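Side-chain contacts in pyrroline-5-carboxylate reductase catalytic N-terminal domain-containing protein (Sinorhizobium meliloti, PDB 4HUJ), which is of unknown function but probably binds a dinucleotide and acts as an oxidoreductase related to the coenzyme F420-dependent NADP oxidoreductases: residues A[89-92]-A[93-96]; A[127-131]-A[132-136]; A[178-181]-A[182-186]. One frame throughout, in Å; residues are numbered along the deposited sequence.

In the fold
Three short-range contacts illustrate how a helix begins and how it continues. Contacts 1 and 2 sit where loops following parallel strands turn into helices 94-98 and 131-138. They touch each other: Tyr91 and Ile94 of contact 1 pack on Ser131, Ile134 and Val135 of contact 2. Contact 3 lies within helix 176-188, with nearest atoms about 14 Å from contact 1 and about 9 Å from contact 2. Each combines buried and exposed residues, but the chemistry changes with place. Contact 1 uses turn bonds and bridging waters, contact 2 a glutamate that caps a helix start, and contact 3 helical bonds with an exposed arginine and glutamate whose charged ends do not touch.

Contact 1 of 3, residues A[89-92]-A[93-96]; sequences VPYD and SIAD
The carbonyl oxygen of Tyr91 is gripped by two partners. Ile94 N donates to Tyr91 O at 3.2 Å, and although the N-H points well at the oxygen (162°), the donor stands high above the carbonyl plane, well off the lone pairs. A water also donates to Tyr91 O, at 2.7 Å, and accepts from Ala95 N, thereby carrying the chain of bonds into the first turn. A second water repeats the pattern one residue later, donating to Asp92 O and accepting from Asp96 N at 2.8 Å. Preceding them both is the shorter direct bond from Ser93 N to Pro90 O, 2.8 Å long and more bent (146°), again with its donor above the carbonyl plane. Direct i to i+3 bonds and water bridges thus lie in succession along the turn. The segment is the loop that leads from strand 84-88 of the parallel sheet into helix 94-98, in what is probably a Rossmann-type dinucleotide-binding fold; the Val89 side chain touches residues of a GxGxxG-like sequence. Among the side chains, Val89 CG2 reaches Ile94 CG1 at 4.0 Å, the two branched chains meeting at a slant, while the ring of Pro90 lies beside the hydroxyl of Ser93, with CD 3.7 Å from OG. Tyr91 has CG anti to its own N (chi1 179°), which swings the ring out from the turn toward helix 131-138; Ile94 CD1 approaches Tyr91 CD1 at 4.4 Å, obliquely to the ring. Asp92 turns its carboxylate to Arg124, with OD1 in a salt bridge to Arg124 NH1.

Contact 2 of 3, residues A[127-131]-A[132-136]; sequences GGRLS and TEIVS
Ser131, Glu133 and Arg129 carry this start of helix 131-138, where Leu130 is the N-cap and Glu133 supplies one half of a capping box. Its carboxylate turns back to the N-cap: Leu130 N donates to Glu133 OE1 at 3.1 Å and 161°, meeting the oxygen from above the carboxylate plane. With CG beside the backbone N (chi1 -69°) and the chain extended beyond it, the glutamate lies across the leucine, whose CB is 3.4 Å from Glu133 OE1 and whose CD1 is 3.7 Å from Glu133 CD. Leucine has no side-chain acceptor to return the bond; Glu133 N makes only a weak one to backbone Leu130 O, which also receives a straighter bond from Ile134 N. Arg129 bends at chi3 and brings its guanidinium over Ile134, so that Ile134 CG1 sits against one face, 4.0 Å from Arg129 NH1. Arg129 NH2 also forms a salt bridge with Glu137, one turn beyond Glu133. Ser131, buried against Leu126, Lys146 and Gln207, continues the i to i+4 bonding, its O accepting from Val135 N. One residue on, Ser136 N and Ser136 OG both donate to Thr132 O, from opposite faces of its carbonyl plane, the hydroxyl at 2.6 Å.

Contact 3 of 3, residues A[178-181]-A[182-186]; sequences ANRQ and VAELI
Glu184 lies along the helix beside Arg180, one turn earlier, and can be followed outward atom by atom. Its CB rests on the backbone, 3.3 Å from Gln181 O. CG, beside the backbone N, sits 3.4 Å from Arg180 O, the oxygen that accepts the Glu184 N-H at 2.8 Å, and CD passes that same oxygen at 3.8 Å. At the tip the two carboxylate oxygens part: OE1 comes only within 4.2 Å of Gln181 CA, whereas OE2 lies against the aliphatic stem of the arginine, 3.4 Å from Arg180 CG. The stem is placed there by an anti first torsion (chi1 -176°), but a bend at chi3 turns the guanidinium off, leaving Arg180 NE 5.1 Å from Glu184 OE2. The opposite charges probably attract without touching, and the two flat groups are tilted 34° to each other. Elsewhere on the helix Ala178 and Val182 pack on Ile108 and Val145, and Ala183 meets Pro193. Asn179 ND2 bonds back to Gly173 O. The exposed pair Arg180 and Glu184 and the buried Ala178, Val182, Leu185 and Ile186 belong to the helix that forms the crossover of a beta-alpha-beta unit, between parallel strands 166-173 and 192-195.

Contact 1 of 3, residues A[89-92]-A[93-96]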
loop_
_atom_site.group_PDB
_atom_site.type_symbol
_atom_site.label_atom_id
_atom_site.label_comp_id
_atom_site.label_asym_id
_atom_site.label_seq_id
_atom_site.Cartn_x
_atom_site.Cartn_y
_atom_site.Cartn_z
ATOM N N VAL A 89 -2.865 4.444 5.237
ATOM C CA VAL A 89 -3.398 5.351 6.247
ATOM C C VAL A 89 -2.440 6.531 6.332
ATOM O O VAL A 89 -1.336 6.461 5.781
ATOM C CB VAL A 89 -3.514 4.667 7.638
ATOM C CG1 VAL A 89 -4.703 3.693 7.668
ATOM C CG2 VAL A 89 -2.200 3.981 8.033
ATOM N N PRO A 90 -2.850 7.623 7.006
ATOM C CA PRO A 90 -1.928 8.755 7.142
ATOM C C PRO A 90 -0.638 8.338 7.840
ATOM O O PRO A 90 -0.653 7.475 8.719
ATOM C CB PRO A 90 -2.725 9.746 7.999
ATOM C CG PRO A 90 -4.159 9.441 7.657
ATOM C CD PRO A 90 -4.184 7.935 7.561
ATOM N N TYR A 91 0.472 8.938 7.432
ATOM C CA TYR A 91 1.776 8.627 8.012
ATOM C C TYR A 91 1.762 8.659 9.550
ATOM O O TYR A 91 2.299 7.757 10.207
ATOM C CB TYR A 91 2.832 9.586 7.438
ATOM C CG TYR A 91 4.219 9.379 7.988
ATOM C CD1 TYR A 91 5.016 8.319 7.552
ATOM C CD2 TYR A 91 4.732 10.243 8.947
ATOM C CE1 TYR A 91 6.292 8.131 8.063
ATOM C CE2 TYR A 91 6.006 10.065 9.469
ATOM C CZ TYR A 91 6.779 9.008 9.026
ATOM O OH TYR A 91 8.051 8.843 9.543
ATOM N N ASP A 92 1.130 9.685 10.114
ATOM C CA ASP A 92 1.039 9.837 11.569
ATOM C C ASP A 92 0.171 8.784 12.274
ATOM O O ASP A 92 0.242 8.646 13.504
ATOM C CB ASP A 92 0.541 11.236 11.921
ATOM C CG ASP A 92 1.600 12.295 11.720
ATOM O OD1 ASP A 92 2.742 12.098 12.183
ATOM O OD2 ASP A 92 1.280 13.331 11.113
ATOM N N SER A 93 -0.642 8.062 11.505
ATOM C CA SER A 93 -1.508 7.009 12.043
ATOM C C SER A 93 -0.794 5.665 12.180
ATOM O O SER A 93 -1.278 4.772 12.884
ATOM C CB SER A 93 -2.743 6.816 11.152
ATOM O OG SER A 93 -3.602 7.938 11.205
ATOM N N ILE A 94 0.344 5.516 11.505
ATOM C CA ILE A 94 0.992 4.206 11.393
ATOM C C ILE A 94 1.419 3.622 12.743
ATOM O O ILE A 94 1.054 2.487 13.062
ATOM C CB ILE A 94 2.168 4.218 10.374
ATOM C CG1 ILE A 94 1.625 4.436 8.958
ATOM C CG2 ILE A 94 2.940 2.907 10.420
ATOM C CD1 ILE A 94 2.714 4.611 7.877
ATOM N N ALA A 95 2.161 4.401 13.531
ATOM C CA ALA A 95 2.726 3.905 14.792
ATOM C C ALA A 95 1.681 3.248 15.701
ATOM O O ALA A 95 1.900 2.131 16.181
ATOM C CB ALA A 95 3.475 5.011 15.524
ATOM N N ASP A 96 0.542 3.916 15.897
ATOM C CA ASP A 96 -0.518 3.402 16.780
ATOM C C ASP A 96 -1.191 2.144 16.236
ATOM O O ASP A 96 -1.720 1.343 17.008
ATOM C CB ASP A 96 -1.579 4.471 17.080
ATOM C CG ASP A 96 -1.102 5.530 18.073
ATOM O OD1 ASP A 96 0.000 5.392 18.647
ATOM O OD2 ASP A 96 -1.845 6.514 18.276
HETATM O O HOH W 1 3.133 7.011 12.683
HETATM O O HOH W 2 0.315 6.692 15.400
#

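Contact 2 of 3, residues A[127-131]-A[132-136]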
loop_
_atom_site.group_PDB
_atom_site.type_symbol
_atom_site.label_atom_id
_atom_site.label_comp_id
_atom_site.label_asym_id
_atom_site.label_seq_id
_atom_site.Cartn_x
_atom_site.Cartn_y
_atom_site.Cartn_z
ATOM N N GLY A 127 15.019 14.637 9.543
ATOM C CA GLY A 127 16.456 14.677 9.815
ATOM C C GLY A 127 17.285 13.905 8.811
ATOM O O GLY A 127 18.317 13.329 9.168
ATOM N N GLY A 128 16.835 13.886 7.557
ATOM C CA GLY A 128 17.540 13.181 6.482
ATOM C C GLY A 128 17.153 11.721 6.307
ATOM O O GLY A 128 17.404 11.137 5.243
ATOM N N ARG A 129 16.552 11.130 7.340
ATOM C CA ARG A 129 16.115 9.731 7.300
ATOM C C ARG A 129 14.971 9.554 6.313
ATOM O O ARG A 129 14.181 10.474 6.099
ATOM C CB ARG A 129 15.660 9.253 8.678
ATOM C CG ARG A 129 16.737 9.276 9.758
ATOM C CD ARG A 129 16.373 8.327 10.879
ATOM N NE ARG A 129 16.471 6.933 10.449
ATOM C CZ ARG A 129 15.932 5.905 11.096
ATOM N NH1 ARG A 129 15.241 6.098 12.214
ATOM N NH2 ARG A 129 16.085 4.676 10.619
ATOM N N LEU A 130 14.885 8.371 5.718
ATOM C CA LEU A 130 13.791 8.077 4.794
ATOM C C LEU A 130 12.548 7.648 5.569
ATOM O O LEU A 130 12.641 6.902 6.539
ATOM C CB LEU A 130 14.216 6.997 3.795
ATOM C CG LEU A 130 15.507 7.314 3.029
ATOM C CD1 LEU A 130 15.892 6.151 2.123
ATOM C CD2 LEU A 130 15.386 8.615 2.236
ATOM N N SER A 131 11.378 8.117 5.143
ATOM C CA SER A 131 10.148 7.807 5.872
ATOM C C SER A 131 9.886 6.302 5.959
ATOM O O SER A 131 9.441 5.810 6.995
ATOM C CB SER A 131 8.944 8.536 5.268
ATOM O OG SER A 131 8.773 8.200 3.905
ATOM N N THR A 132 10.173 5.575 4.882
ATOM C CA THR A 132 9.914 4.135 4.855
ATOM C C THR A 132 10.898 3.361 5.746
ATOM O O THR A 132 10.564 2.282 6.253
ATOM C CB THR A 132 9.877 3.591 3.409
ATOM O OG1 THR A 132 8.862 4.291 2.680
ATOM C CG2 THR A 132 9.543 2.107 3.390
ATOM N N GLU A 133 12.093 3.916 5.945
ATOM C CA GLU A 133 13.058 3.363 6.915
ATOM C C GLU A 133 12.535 3.499 8.345
ATOM O O GLU A 133 12.689 2.577 9.154
ATOM C CB GLU A 133 14.423 4.053 6.808
ATOM C CG GLU A 133 15.213 3.776 5.531
ATOM C CD GLU A 133 16.509 4.601 5.439
ATOM O OE1 GLU A 133 16.573 5.746 5.974
ATOM O OE2 GLU A 133 17.472 4.101 4.821
ATOM N N ILE A 134 11.933 4.652 8.649
ATOM C CA ILE A 134 11.292 4.891 9.950
ATOM C C ILE A 134 10.128 3.919 10.157
ATOM O O ILE A 134 10.037 3.263 11.198
ATOM C CB ILE A 134 10.826 6.369 10.116
ATOM C CG1 ILE A 134 12.044 7.306 10.139
ATOM C CG2 ILE A 134 9.973 6.537 11.389
ATOM C CD1 ILE A 134 11.727 8.787 10.002
ATOM N N VAL A 135 9.256 3.808 9.158
ATOM C CA VAL A 135 8.154 2.836 9.207
ATOM C C VAL A 135 8.692 1.408 9.426
ATOM O O VAL A 135 8.131 0.648 10.219
ATOM C CB VAL A 135 7.256 2.924 7.938
ATOM C CG1 VAL A 135 6.246 1.778 7.881
ATOM C CG2 VAL A 135 6.528 4.270 7.900
ATOM N N SER A 136 9.784 1.059 8.746
ATOM C CA SER A 136 10.359 -0.286 8.855
ATOM C C SER A 136 10.763 -0.641 10.287
ATOM O O SER A 136 10.605 -1.787 10.712
ATOM C CB SER A 136 11.549 -0.452 7.911
ATOM O OG SER A 136 11.163 -0.222 6.565
#

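Contact 3 of 3, residues A[178-181]-A[182-186]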
loop_
_atom_site.group_PDB
_atom_site.type_symbol
_atom_site.label_atom_id
_atom_site.label_comp_id
_atom_site.label_asym_id
_atom_site.label_seq_id
_atom_site.Cartn_x
_atom_site.Cartn_y
_atom_site.Cartn_z
ATOM N N ALA A 178 10.514 -9.851 -1.409
ATOM C CA ALA A 178 9.319 -9.086 -1.057
ATOM C C ALA A 178 8.938 -8.141 -2.206
ATOM O O ALA A 178 7.766 -8.044 -2.573
ATOM C CB ALA A 178 9.535 -8.323 0.234
ATOM N N ASN A 179 9.927 -7.451 -2.773
ATOM C CA ASN A 179 9.687 -6.592 -3.937
ATOM C C ASN A 179 9.007 -7.362 -5.067
ATOM O O ASN A 179 8.038 -6.891 -5.655
ATOM C CB ASN A 179 10.994 -5.992 -4.454
ATOM C CG ASN A 179 11.542 -4.893 -3.553
ATOM O OD1 ASN A 179 11.190 -4.787 -2.380
ATOM N ND2 ASN A 179 12.419 -4.071 -4.110
ATOM N N ARG A 180 9.514 -8.559 -5.353
ATOM C CA ARG A 180 8.932 -9.408 -6.394
ATOM C C ARG A 180 7.461 -9.695 -6.129
ATOM O O ARG A 180 6.637 -9.580 -7.036
ATOM C CB ARG A 180 9.705 -10.723 -6.520
ATOM C CG ARG A 180 9.210 -11.632 -7.650
ATOM C CD ARG A 180 9.919 -12.991 -7.639
ATOM N NE ARG A 180 11.373 -12.835 -7.513
ATOM C CZ ARG A 180 12.099 -13.259 -6.477
ATOM N NH1 ARG A 180 11.527 -13.896 -5.462
ATOM N NH2 ARG A 180 13.408 -13.054 -6.463
ATOM N N GLN A 181 7.146 -10.056 -4.883
ATOM C CA GLN A 181 5.785 -10.418 -4.489
ATOM C C GLN A 181 4.846 -9.235 -4.649
ATOM O O GLN A 181 3.718 -9.386 -5.119
ATOM C CB GLN A 181 5.743 -10.940 -3.051
ATOM C CG GLN A 181 6.376 -12.314 -2.870
ATOM C CD GLN A 181 6.151 -12.880 -1.483
ATOM O OE1 GLN A 181 5.009 -13.092 -1.062
ATOM N NE2 GLN A 181 7.237 -13.133 -0.763
ATOM N N VAL A 182 5.318 -8.050 -4.269
ATOM C CA VAL A 182 4.516 -6.839 -4.453
ATOM C C VAL A 182 4.401 -6.458 -5.935
ATOM O O VAL A 182 3.331 -6.023 -6.382
ATOM C CB VAL A 182 5.044 -5.669 -3.588
ATOM C CG1 VAL A 182 4.238 -4.396 -3.829
ATOM C CG2 VAL A 182 4.999 -6.061 -2.120
ATOM N N ALA A 183 5.479 -6.646 -6.702
ATOM C CA ALA A 183 5.421 -6.449 -8.156
ATOM C C ALA A 183 4.378 -7.376 -8.787
ATOM O O ALA A 183 3.641 -6.970 -9.687
ATOM C CB ALA A 183 6.790 -6.661 -8.803
ATOM N N GLU A 184 4.328 -8.613 -8.300
ATOM C CA GLU A 184 3.338 -9.603 -8.736
ATOM C C GLU A 184 1.912 -9.116 -8.481
ATOM O O GLU A 184 1.047 -9.234 -9.349
ATOM C CB GLU A 184 3.577 -10.947 -8.036
ATOM C CG GLU A 184 4.662 -11.804 -8.684
ATOM C CD GLU A 184 5.135 -12.974 -7.812
ATOM O OE1 GLU A 184 4.358 -13.476 -6.968
ATOM O OE2 GLU A 184 6.300 -13.402 -7.985
ATOM N N LEU A 185 1.683 -8.548 -7.296
ATOM C CA LEU A 185 0.378 -7.986 -6.955
ATOM C C LEU A 185 0.035 -6.840 -7.894
ATOM O O LEU A 185 -1.079 -6.771 -8.419
ATOM C CB LEU A 185 0.348 -7.495 -5.500
ATOM C CG LEU A 185 -0.865 -6.638 -5.109
ATOM C CD1 LEU A 185 -2.171 -7.418 -5.230
ATOM C CD2 LEU A 185 -0.703 -6.079 -3.712
ATOM N N ILE A 186 1.004 -5.945 -8.093
ATOM C CA ILE A 186 0.826 -4.771 -8.947
ATOM C C ILE A 186 0.443 -5.173 -10.373
ATOM O O ILE A 186 -0.495 -4.618 -10.951
ATOM C CB ILE A 186 2.084 -3.861 -8.912
ATOM C CG1 ILE A 186 2.162 -3.148 -7.552
ATOM C CG2 ILE A 186 2.071 -2.850 -10.063
ATOM C CD1 ILE A 186 3.516 -2.487 -7.237
#